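Local structure of hemoglobin-like protein (Methylacidiphilum infernorum, 4NK2) at residues D130-A133 against R134-L138; E163-S166 against I167-I170. The protein binds haem b and, as a group II truncated haemoglobin, probably binds and carries oxygen. All blocks are in the same frame, centred on the assembly; numbering follows the deposited sequence.

In the fold
The two contacts come in series along the chain and both lie within the globin-like region. Contact 1 is the first turns of helix 131-147; contact 2 follows where helix 155-165, the next helix in the chain, runs into the 3-10 turn of residues 167-169. Their centres are about 9 Å apart, and the haem touches both. Arg134 of contact 1 joins them directly: its NE makes a probable hydrogen bond of 2.9 Å to Ser166 OG, and its NH2 forms a 3.1 Å salt bridge with Glu163 OE2. The two contacts meet opposite faces of the haem, Trp137 on one and Met169 on the other, the side of the iron ligand His124.

Contact 1: D130-A133 against R134-L138. With HEM (protoporphyrin IX containing Fe), chain C.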
ATOM      1  N   ASP A 130      -4.437  -4.855  -4.905  1.00 28.29           N
ATOM      2  CA  ASP A 130      -3.200  -5.497  -4.497  1.00 29.78           C
ATOM      3  C   ASP A 130      -2.429  -6.044  -5.687  1.00 33.55           C
ATOM      4  O   ASP A 130      -2.839  -5.854  -6.810  1.00 30.56           O
ATOM      5  CB  ASP A 130      -3.446  -6.577  -3.445  1.00 36.53           C
ATOM      6  CG  ASP A 130      -4.281  -7.722  -3.951  1.00 41.18           C
ATOM      7  OD1 ASP A 130      -4.454  -7.868  -5.162  1.00 32.07           O
ATOM      8  OD2 ASP A 130      -4.762  -8.492  -3.117  1.00 35.85           O
ATOM      9  N   GLU A 131      -1.315  -6.718  -5.431  1.00 30.90           N
ATOM     10  CA  GLU A 131      -0.416  -7.151  -6.493  1.00 33.98           C
ATOM     11  C   GLU A 131      -1.114  -8.120  -7.438  1.00 35.90           C
ATOM     12  O   GLU A 131      -1.008  -7.987  -8.658  1.00 32.18           O
ATOM     13  CB  GLU A 131       0.853  -7.775  -5.909  1.00 32.22           C
ATOM     14  CG  GLU A 131       1.599  -6.861  -4.945  1.00 35.55           C
ATOM     15  CD  GLU A 131       1.072  -6.969  -3.519  1.00 38.70           C
ATOM     16  OE1 GLU A 131      -0.003  -7.585  -3.305  1.00 35.02           O
ATOM     17  OE2 GLU A 131       1.747  -6.446  -2.604  1.00 38.38           O
ATOM     18  N   LYS A 132      -1.865  -9.057  -6.877  1.00 31.79           N
ATOM     19  CA  LYS A 132      -2.598 -10.047  -7.650  1.00 36.38           C
ATOM     20  C   LYS A 132      -3.690  -9.437  -8.520  1.00 38.28           C
ATOM     21  O   LYS A 132      -3.887  -9.859  -9.644  1.00 34.52           O
ATOM     22  CB  LYS A 132      -3.198 -11.095  -6.728  1.00 37.65           C
ATOM     23  CG  LYS A 132      -3.873 -12.234  -7.431  1.00 39.68           C
ATOM     24  CD  LYS A 132      -2.880 -13.075  -8.181  1.00 42.46           C
ATOM     25  CE  LYS A 132      -3.427 -14.456  -8.471  1.00 57.16           C
ATOM     26  NZ  LYS A 132      -2.593 -15.200  -9.445  1.00 56.19           N
ATOM     27  N   ALA A 133      -4.401  -8.457  -7.986  1.00 29.57           N
ATOM     28  CA  ALA A 133      -5.392  -7.705  -8.760  1.00 29.39           C
ATOM     29  C   ALA A 133      -4.787  -7.101 -10.027  1.00 31.67           C
ATOM     30  O   ALA A 133      -5.397  -7.147 -11.102  1.00 28.20           O
ATOM     31  CB  ALA A 133      -5.998  -6.616  -7.906  1.00 35.09           C
ATOM     32  N   ARG A 134      -3.603  -6.511  -9.905  1.00 31.80           N
ATOM     33  CA  ARG A 134      -2.928  -5.972 -11.084  1.00 30.61           C
ATOM     34  C   ARG A 134      -2.583  -7.079 -12.074  1.00 32.78           C
ATOM     35  O   ARG A 134      -2.739  -6.895 -13.286  1.00 30.02           O
ATOM     36  CB  ARG A 134      -1.653  -5.205 -10.713  1.00 29.25           C
ATOM     37  CG  ARG A 134      -0.679  -5.106 -11.899  1.00 29.77           C
ATOM     38  CD  ARG A 134       0.552  -4.252 -11.587  1.00 31.88           C
ATOM     39  NE  ARG A 134       1.487  -4.235 -12.707  1.00 28.45           N
ATOM     40  CZ  ARG A 134       2.496  -5.092 -12.867  1.00 33.75           C
ATOM     41  NH1 ARG A 134       2.731  -6.035 -11.960  1.00 28.64           N
ATOM     42  NH2 ARG A 134       3.285  -4.994 -13.932  1.00 29.52           N
ATOM     43  N   GLU A 135      -2.129  -8.225 -11.573  1.00 29.49           N
ATOM     44  CA  GLU A 135      -1.769  -9.331 -12.466  1.00 36.72           C
ATOM     45  C   GLU A 135      -2.983  -9.804 -13.242  1.00 38.12           C
ATOM     46  O   GLU A 135      -2.910 -10.031 -14.453  1.00 32.07           O
ATOM     47  CB  GLU A 135      -1.160 -10.502 -11.686  1.00 36.00           C
ATOM     48  CG  GLU A 135       0.170 -10.174 -11.031  1.00 37.44           C
ATOM     49  CD  GLU A 135       0.906 -11.418 -10.557  1.00 47.72           C
ATOM     50  OE1 GLU A 135       0.547 -12.537 -10.992  1.00 50.95           O
ATOM     51  OE2 GLU A 135       1.851 -11.270  -9.755  1.00 41.85           O
ATOM     52  N   ILE A 136      -4.103  -9.947 -12.543  1.00 29.92           N
ATOM     53  CA  ILE A 136      -5.346 -10.381 -13.182  1.00 32.19           C
ATOM     54  C   ILE A 136      -5.864  -9.328 -14.170  1.00 31.29           C
ATOM     55  O   ILE A 136      -6.286  -9.662 -15.272  1.00 35.07           O
ATOM     56  CB  ILE A 136      -6.436 -10.714 -12.137  1.00 33.39           C
ATOM     57  CG1 ILE A 136      -6.065 -11.982 -11.351  1.00 34.73           C
ATOM     58  CG2 ILE A 136      -7.791 -10.882 -12.814  1.00 31.95           C
ATOM     59  CD1 ILE A 136      -6.979 -12.205 -10.124  1.00 37.72           C
ATOM     60  N   TRP A 137      -5.829  -8.055 -13.783  1.00 27.99           N
ATOM     61  CA  TRP A 137      -6.225  -6.968 -14.685  1.00 27.42           C
ATOM     62  C   TRP A 137      -5.377  -7.017 -15.964  1.00 29.37           C
ATOM     63  O   TRP A 137      -5.898  -6.863 -17.072  1.00 28.13           O
ATOM     64  CB  TRP A 137      -6.049  -5.634 -13.953  1.00 28.74           C
ATOM     65  CG  TRP A 137      -6.477  -4.353 -14.667  1.00 27.99           C
ATOM     66  CD1 TRP A 137      -7.662  -3.679 -14.515  1.00 29.74           C
ATOM     67  CD2 TRP A 137      -5.678  -3.555 -15.555  1.00 28.16           C
ATOM     68  NE1 TRP A 137      -7.659  -2.531 -15.277  1.00 27.19           N
ATOM     69  CE2 TRP A 137      -6.453  -2.432 -15.926  1.00 30.19           C
ATOM     70  CE3 TRP A 137      -4.391  -3.696 -16.089  1.00 27.42           C
ATOM     71  CZ2 TRP A 137      -5.983  -1.456 -16.805  1.00 28.19           C
ATOM     72  CZ3 TRP A 137      -3.917  -2.720 -16.957  1.00 26.55           C
ATOM     73  CH2 TRP A 137      -4.715  -1.619 -17.314  1.00 29.11           C
ATOM     74  N   LEU A 138      -4.077  -7.247 -15.810  1.00 28.38           N
ATOM     75  CA  LEU A 138      -3.177  -7.376 -16.965  1.00 31.56           C
ATOM     76  C   LEU A 138      -3.466  -8.599 -17.836  1.00 30.88           C
ATOM     77  O   LEU A 138      -3.435  -8.510 -19.070  1.00 35.55           O
ATOM     78  CB  LEU A 138      -1.712  -7.398 -16.500  1.00 30.11           C
ATOM     79  CG  LEU A 138      -1.120  -6.031 -16.147  1.00 31.13           C
ATOM     80  CD1 LEU A 138       0.305  -6.159 -15.636  1.00 29.31           C
ATOM     81  CD2 LEU A 138      -1.147  -5.099 -17.376  1.00 29.64           C
TER
HETATM   82  CHA HEM C 700     -11.477   3.273 -12.859  1.00 33.61           C
HETATM   83  CHB HEM C 700      -9.885  -1.071 -11.449  1.00 31.63           C
HETATM   84  CHC HEM C 700      -5.540  -0.087 -13.435  1.00 29.15           C
HETATM   85  CHD HEM C 700      -7.887   3.211 -16.153  1.00 31.96           C
HETATM   86  C1A HEM C 700     -11.422   2.061 -12.217  1.00 35.75           C
HETATM   87  C2A HEM C 700     -12.396   1.520 -11.271  1.00 31.36           C
HETATM   88  C3A HEM C 700     -11.933   0.310 -10.893  1.00 34.76           C
HETATM   89  C4A HEM C 700     -10.670   0.057 -11.572  1.00 33.80           C
HETATM   90  CMA HEM C 700     -12.591  -0.694  -9.919  1.00 33.45           C
HETATM   91  CAA HEM C 700     -13.700   2.229 -10.804  1.00 36.72           C
HETATM   92  CBA HEM C 700     -13.384   2.936  -9.469  1.00 39.48           C
HETATM   93  CGA HEM C 700     -14.520   3.739  -8.842  1.00 43.92           C
HETATM   94  O1A HEM C 700     -14.736   3.618  -7.603  1.00 45.26           O
HETATM   95  O2A HEM C 700     -15.222   4.519  -9.543  1.00 46.75           O
HETATM   96  C1B HEM C 700      -8.539  -1.173 -11.763  1.00 33.86           C
HETATM   97  C2B HEM C 700      -7.605  -2.192 -11.308  1.00 31.07           C
HETATM   98  C3B HEM C 700      -6.405  -1.922 -11.854  1.00 32.51           C
HETATM   99  C4B HEM C 700      -6.522  -0.725 -12.681  1.00 31.77           C
HETATM  100  CMB HEM C 700      -7.920  -3.387 -10.385  1.00 28.24           C
HETATM  101  CAB HEM C 700      -5.134  -2.762 -11.623  1.00 29.08           C
HETATM  102  CBB HEM C 700      -3.939  -2.255 -11.950  1.00 32.62           C
HETATM  103  C1C HEM C 700      -5.793   0.871 -14.400  1.00 27.99           C
HETATM  104  C2C HEM C 700      -4.872   1.400 -15.397  1.00 30.36           C
HETATM  105  C3C HEM C 700      -5.530   2.316 -16.134  1.00 32.92           C
HETATM  106  C4C HEM C 700      -6.894   2.396 -15.647  1.00 31.62           C
HETATM  107  CMC HEM C 700      -3.390   0.992 -15.550  1.00 27.09           C
HETATM  108  CAC HEM C 700      -4.996   3.148 -17.324  1.00 35.17           C
HETATM  109  CBC HEM C 700      -3.902   2.777 -18.005  1.00 38.77           C
HETATM  110  C1D HEM C 700      -9.004   3.641 -15.475  1.00 30.51           C
HETATM  111  C2D HEM C 700      -9.780   4.840 -15.754  1.00 29.49           C
HETATM  112  C3D HEM C 700     -10.901   4.837 -14.727  1.00 33.40           C
HETATM  113  C4D HEM C 700     -10.693   3.655 -13.922  1.00 33.42           C
HETATM  114  CMD HEM C 700      -9.562   5.901 -16.862  1.00 29.08           C
HETATM  115  CAD HEM C 700     -12.003   5.907 -14.564  1.00 33.14           C
HETATM  116  CBD HEM C 700     -11.397   7.047 -13.741  1.00 31.59           C
HETATM  117  CGD HEM C 700     -12.467   8.102 -13.570  1.00 36.24           C
HETATM  118  O1D HEM C 700     -13.425   7.856 -12.800  1.00 37.48           O
HETATM  119  O2D HEM C 700     -12.364   9.179 -14.216  1.00 33.73           O
HETATM  120  NA  HEM C 700     -10.398   1.146 -12.373  1.00 31.18           N
HETATM  121  NB  HEM C 700      -7.835  -0.314 -12.593  1.00 27.97           N
HETATM  122  NC  HEM C 700      -7.011   1.507 -14.602  1.00 31.53           N
HETATM  123  ND  HEM C 700      -9.574   2.981 -14.398  1.00 31.06           N
HETATM  124 FE   HEM C 700      -8.647   1.379 -13.434  1.00 30.91          FE
HETATM  125  O   HOH W   1       1.193  -7.032  -9.459  1.00 29.01           O
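The indole of Trp137, whose CB rests on Ala133 O at 3.3 Å, lies with one face over the haem and carries Leu138 CD2 in plane at its edge. This is the start of helix 131-147 of the truncated globin fold, on the haem face away from the iron ligand His124. With CG anti to the backbone N (chi1 -177°), the ring reaches out nearly parallel to the porphyrin: Trp137 NE1 sits 3.4 Å from haem C4B and Trp137 CZ2 3.4 Å from haem C1C. His70 and Tyr141 meet the indole edge-to-face. Without the indole, as with an alanine here, this part of the porphyrin face would probably lose its aromatic cover, and a gap would open toward His70 and Tyr141.

The second flat group, the guanidinium of Arg134, has Leu138 CD1 3.4 Å above one face, toward the rim. In its plane a water accepts from Arg134 NH1 at 3.1 Å and donates to Glu131 O, tying the side chain back to the first turn; NH1 also binds Arg180 O. Along the outer surface Lys132 CG packs against Ile136 CD1. The backbone N atoms of Arg134, Glu135, Ile136 and Trp137 donate to the carbonyls of Asp130, Glu131, Lys132 and Ala133, the i to i-4 helical pattern. Asp130 is the N-cap, and its OD1 accepts a nearly straight bond from Ala133 N at 2.9 Å, met almost along the C-O axis.

Contact 2: E163-S166 against I167-I170; sequences ESFS and IRMI. With HEM (protoporphyrin IX containing Fe), chain C.
Met169 reaches back from the 3-10 turn to Phe165, and its side chain spans from the haem to one face of that ring. Its CB lies 3.6 Å from Ser166 O and close to the haem vinyl carbon CBB. CG comes next and stands over the haem meso carbon CHC at 3.6 Å, on the face of the macrocycle near its edge. Bends at chi2 (-52°) and chi3 (145°) then carry SD further from the porphyrin plane and swing CE across to the ring of Phe165. SD stands above the Phe165 face at a distance, while the terminal methyl CE sits over the centre of the ring, 3.6 Å from its centroid and 12° off the normal. This is a CH-pi contact within a wider Met-aromatic pair, and CE also touches Phe165 O at 3.4 Å.

The ring is held at its rim as well. Haem vinyl carbon CBC meets Phe165 CD2 at 3.4 Å near the ring plane, and Arg168 CD lies at the edge. The rings of Trp161, nearly parallel, and Phe49, steeply inclined, also meet it.

The backbone brings these groups together with i to i-3 bonds. Ile167 N donates to Ser164 O, Arg168 N to Phe165 O and Met169 N to Ser166 O, each approaching from above the carbonyl plane, as expected of 3-10 winding. Ser164 O takes a second donor, a water at 2.9 Å that in turn accepts from Arg168 NE at 2.9 Å, in the plane of the guanidinium. Arg168 NH2 continues outward to Pro45 O and to Glu37 O of the second subunit. With Met169 beside His124, this turn forms part of the proximal wall of the globin haem pocket.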
ATOM      1  N   GLU A 163       1.536  -2.285 -18.727  1.00 28.40           N
ATOM      2  CA  GLU A 163       2.302  -3.149 -17.817  1.00 30.68           C
ATOM      3  C   GLU A 163       3.037  -2.324 -16.781  1.00 32.16           C
ATOM      4  O   GLU A 163       3.124  -2.715 -15.615  1.00 32.39           O
ATOM      5  CB  GLU A 163       3.328  -4.008 -18.576  1.00 32.07           C
ATOM      6  CG  GLU A 163       4.048  -5.033 -17.687  1.00 31.30           C
ATOM      7  CD  GLU A 163       5.230  -4.454 -16.899  1.00 33.99           C
ATOM      8  OE1 GLU A 163       5.753  -3.363 -17.262  1.00 29.62           O
ATOM      9  OE2 GLU A 163       5.664  -5.118 -15.920  1.00 33.45           O
ATOM     10  N   SER A 164       3.588  -1.187 -17.195  1.00 26.66           N
ATOM     11  CA  SER A 164       4.308  -0.355 -16.236  1.00 32.32           C
ATOM     12  C   SER A 164       3.387   0.601 -15.489  1.00 33.24           C
ATOM     13  O   SER A 164       3.520   0.760 -14.279  1.00 33.82           O
ATOM     14  CB  SER A 164       5.445   0.420 -16.902  1.00 34.46           C
ATOM     15  OG  SER A 164       6.071   1.253 -15.939  1.00 36.76           O
ATOM     16  N   PHE A 165       2.464   1.240 -16.206  1.00 29.76           N
ATOM     17  CA  PHE A 165       1.594   2.240 -15.589  1.00 31.83           C
ATOM     18  C   PHE A 165       0.750   1.590 -14.500  1.00 29.87           C
ATOM     19  O   PHE A 165       0.462   2.205 -13.468  1.00 30.06           O
ATOM     20  CB  PHE A 165       0.679   2.873 -16.641  1.00 29.34           C
ATOM     21  CG  PHE A 165      -0.012   4.135 -16.178  1.00 38.09           C
ATOM     22  CD1 PHE A 165       0.585   4.978 -15.249  1.00 34.83           C
ATOM     23  CD2 PHE A 165      -1.254   4.487 -16.689  1.00 38.23           C
ATOM     24  CE1 PHE A 165      -0.050   6.151 -14.837  1.00 36.49           C
ATOM     25  CE2 PHE A 165      -1.898   5.657 -16.273  1.00 40.64           C
ATOM     26  CZ  PHE A 165      -1.295   6.482 -15.347  1.00 32.75           C
ATOM     27  N   SER A 166       0.349   0.341 -14.731  1.00 30.09           N
ATOM     28  CA  SER A 166      -0.498  -0.374 -13.777  1.00 30.13           C
ATOM     29  C   SER A 166       0.192  -0.551 -12.425  1.00 33.19           C
ATOM     30  O   SER A 166      -0.470  -0.681 -11.390  1.00 29.91           O
ATOM     31  CB  SER A 166      -0.939  -1.734 -14.338  1.00 31.59           C
ATOM     32  OG  SER A 166       0.166  -2.569 -14.683  1.00 27.07           O
ATOM     33  N   ILE A 167       1.518  -0.553 -12.407  1.00 30.04           N
ATOM     34  CA  ILE A 167       2.202  -0.714 -11.118  1.00 33.00           C
ATOM     35  C   ILE A 167       1.835   0.411 -10.135  1.00 31.16           C
ATOM     36  O   ILE A 167       1.745   0.182  -8.924  1.00 31.97           O
ATOM     37  CB  ILE A 167       3.721  -0.776 -11.290  1.00 29.92           C
ATOM     38  CG1 ILE A 167       4.100  -2.020 -12.111  1.00 31.02           C
ATOM     39  CG2 ILE A 167       4.391  -0.832  -9.942  1.00 31.17           C
ATOM     40  CD1 ILE A 167       5.585  -2.089 -12.453  1.00 32.10           C
ATOM     41  N   ARG A 168       1.641   1.621 -10.655  1.00 29.99           N
ATOM     42  CA  ARG A 168       1.342   2.781  -9.816  1.00 30.95           C
ATOM     43  C   ARG A 168      -0.083   2.809  -9.307  1.00 29.62           C
ATOM     44  O   ARG A 168      -0.439   3.679  -8.508  1.00 29.38           O
ATOM     45  CB  ARG A 168       1.602   4.064 -10.596  1.00 32.16           C
ATOM     46  CG  ARG A 168       2.886   4.009 -11.369  1.00 31.62           C
ATOM     47  CD  ARG A 168       3.306   5.376 -11.854  1.00 36.15           C
ATOM     48  NE  ARG A 168       4.678   5.315 -12.345  1.00 36.12           N
ATOM     49  CZ  ARG A 168       5.496   6.357 -12.410  1.00 37.37           C
ATOM     50  NH1 ARG A 168       5.080   7.551 -12.011  1.00 36.33           N
ATOM     51  NH2 ARG A 168       6.729   6.193 -12.863  1.00 37.91           N
ATOM     52  N   MET A 169      -0.917   1.882  -9.765  1.00 28.34           N
ATOM     53  CA  MET A 169      -2.280   1.822  -9.222  1.00 29.21           C
ATOM     54  C   MET A 169      -2.335   0.982  -7.944  1.00 28.50           C
ATOM     55  O   MET A 169      -3.315   1.044  -7.192  1.00 30.82           O
ATOM     56  CB  MET A 169      -3.236   1.247 -10.257  1.00 28.46           C
ATOM     57  CG  MET A 169      -3.157   1.958 -11.615  1.00 27.13           C
ATOM     58  SD  MET A 169      -3.344   3.743 -11.407  1.00 31.89           S
ATOM     59  CE  MET A 169      -2.219   4.179 -12.726  1.00 35.35           C
ATOM     60  N   ILE A 170      -1.295   0.181  -7.705  1.00 30.12           N
ATOM     61  CA  ILE A 170      -1.318  -0.755  -6.575  1.00 29.05           C
ATOM     62  C   ILE A 170      -1.310   0.041  -5.272  1.00 29.34           C
ATOM     63  O   ILE A 170      -0.396   0.843  -5.028  1.00 27.02           O
ATOM     64  CB  ILE A 170      -0.102  -1.709  -6.565  1.00 32.13           C
ATOM     65  CG1 ILE A 170      -0.144  -2.656  -7.775  1.00 35.76           C
ATOM     66  CG2 ILE A 170      -0.081  -2.511  -5.260  1.00 37.04           C
ATOM     67  CD1 ILE A 170       1.097  -3.535  -7.901  1.00 30.36           C
TER
HETATM   68  CHA HEM C 700     -11.477   3.273 -12.859  1.00 33.61           C
HETATM   69  CHB HEM C 700      -9.885  -1.071 -11.449  1.00 31.63           C
HETATM   70  CHC HEM C 700      -5.540  -0.087 -13.435  1.00 29.15           C
HETATM   71  CHD HEM C 700      -7.887   3.211 -16.153  1.00 31.96           C
HETATM   72  C1A HEM C 700     -11.422   2.061 -12.217  1.00 35.75           C
HETATM   73  C2A HEM C 700     -12.396   1.520 -11.271  1.00 31.36           C
HETATM   74  C3A HEM C 700     -11.933   0.310 -10.893  1.00 34.76           C
HETATM   75  C4A HEM C 700     -10.670   0.057 -11.572  1.00 33.80           C
HETATM   76  CMA HEM C 700     -12.591  -0.694  -9.919  1.00 33.45           C
HETATM   77  CAA HEM C 700     -13.700   2.229 -10.804  1.00 36.72           C
HETATM   78  CBA HEM C 700     -13.384   2.936  -9.469  1.00 39.48           C
HETATM   79  CGA HEM C 700     -14.520   3.739  -8.842  1.00 43.92           C
HETATM   80  O1A HEM C 700     -14.736   3.618  -7.603  1.00 45.26           O
HETATM   81  O2A HEM C 700     -15.222   4.519  -9.543  1.00 46.75           O
HETATM   82  C1B HEM C 700      -8.539  -1.173 -11.763  1.00 33.86           C
HETATM   83  C2B HEM C 700      -7.605  -2.192 -11.308  1.00 31.07           C
HETATM   84  C3B HEM C 700      -6.405  -1.922 -11.854  1.00 32.51           C
HETATM   85  C4B HEM C 700      -6.522  -0.725 -12.681  1.00 31.77           C
HETATM   86  CMB HEM C 700      -7.920  -3.387 -10.385  1.00 28.24           C
HETATM   87  CAB HEM C 700      -5.134  -2.762 -11.623  1.00 29.08           C
HETATM   88  CBB HEM C 700      -3.939  -2.255 -11.950  1.00 32.62           C
HETATM   89  C1C HEM C 700      -5.793   0.871 -14.400  1.00 27.99           C
HETATM   90  C2C HEM C 700      -4.872   1.400 -15.397  1.00 30.36           C
HETATM   91  C3C HEM C 700      -5.530   2.316 -16.134  1.00 32.92           C
HETATM   92  C4C HEM C 700      -6.894   2.396 -15.647  1.00 31.62           C
HETATM   93  CMC HEM C 700      -3.390   0.992 -15.550  1.00 27.09           C
HETATM   94  CAC HEM C 700      -4.996   3.148 -17.324  1.00 35.17           C
HETATM   95  CBC HEM C 700      -3.902   2.777 -18.005  1.00 38.77           C
HETATM   96  C1D HEM C 700      -9.004   3.641 -15.475  1.00 30.51           C
HETATM   97  C2D HEM C 700      -9.780   4.840 -15.754  1.00 29.49           C
HETATM   98  C3D HEM C 700     -10.901   4.837 -14.727  1.00 33.40           C
HETATM   99  C4D HEM C 700     -10.693   3.655 -13.922  1.00 33.42           C
HETATM  100  CMD HEM C 700      -9.562   5.901 -16.862  1.00 29.08           C
HETATM  101  CAD HEM C 700     -12.003   5.907 -14.564  1.00 33.14           C
HETATM  102  CBD HEM C 700     -11.397   7.047 -13.741  1.00 31.59           C
HETATM  103  CGD HEM C 700     -12.467   8.102 -13.570  1.00 36.24           C
HETATM  104  O1D HEM C 700     -13.425   7.856 -12.800  1.00 37.48           O
HETATM  105  O2D HEM C 700     -12.364   9.179 -14.216  1.00 33.73           O
HETATM  106  NA  HEM C 700     -10.398   1.146 -12.373  1.00 31.18           N
HETATM  107  NB  HEM C 700      -7.835  -0.314 -12.593  1.00 27.97           N
HETATM  108  NC  HEM C 700      -7.011   1.507 -14.602  1.00 31.53           N
HETATM  109  ND  HEM C 700      -9.574   2.981 -14.398  1.00 31.06           N
HETATM  110 FE   HEM C 700      -8.647   1.379 -13.434  1.00 30.91          FE
HETATM  111  O   HOH W   2       5.260   2.571 -12.894  1.00 34.91           O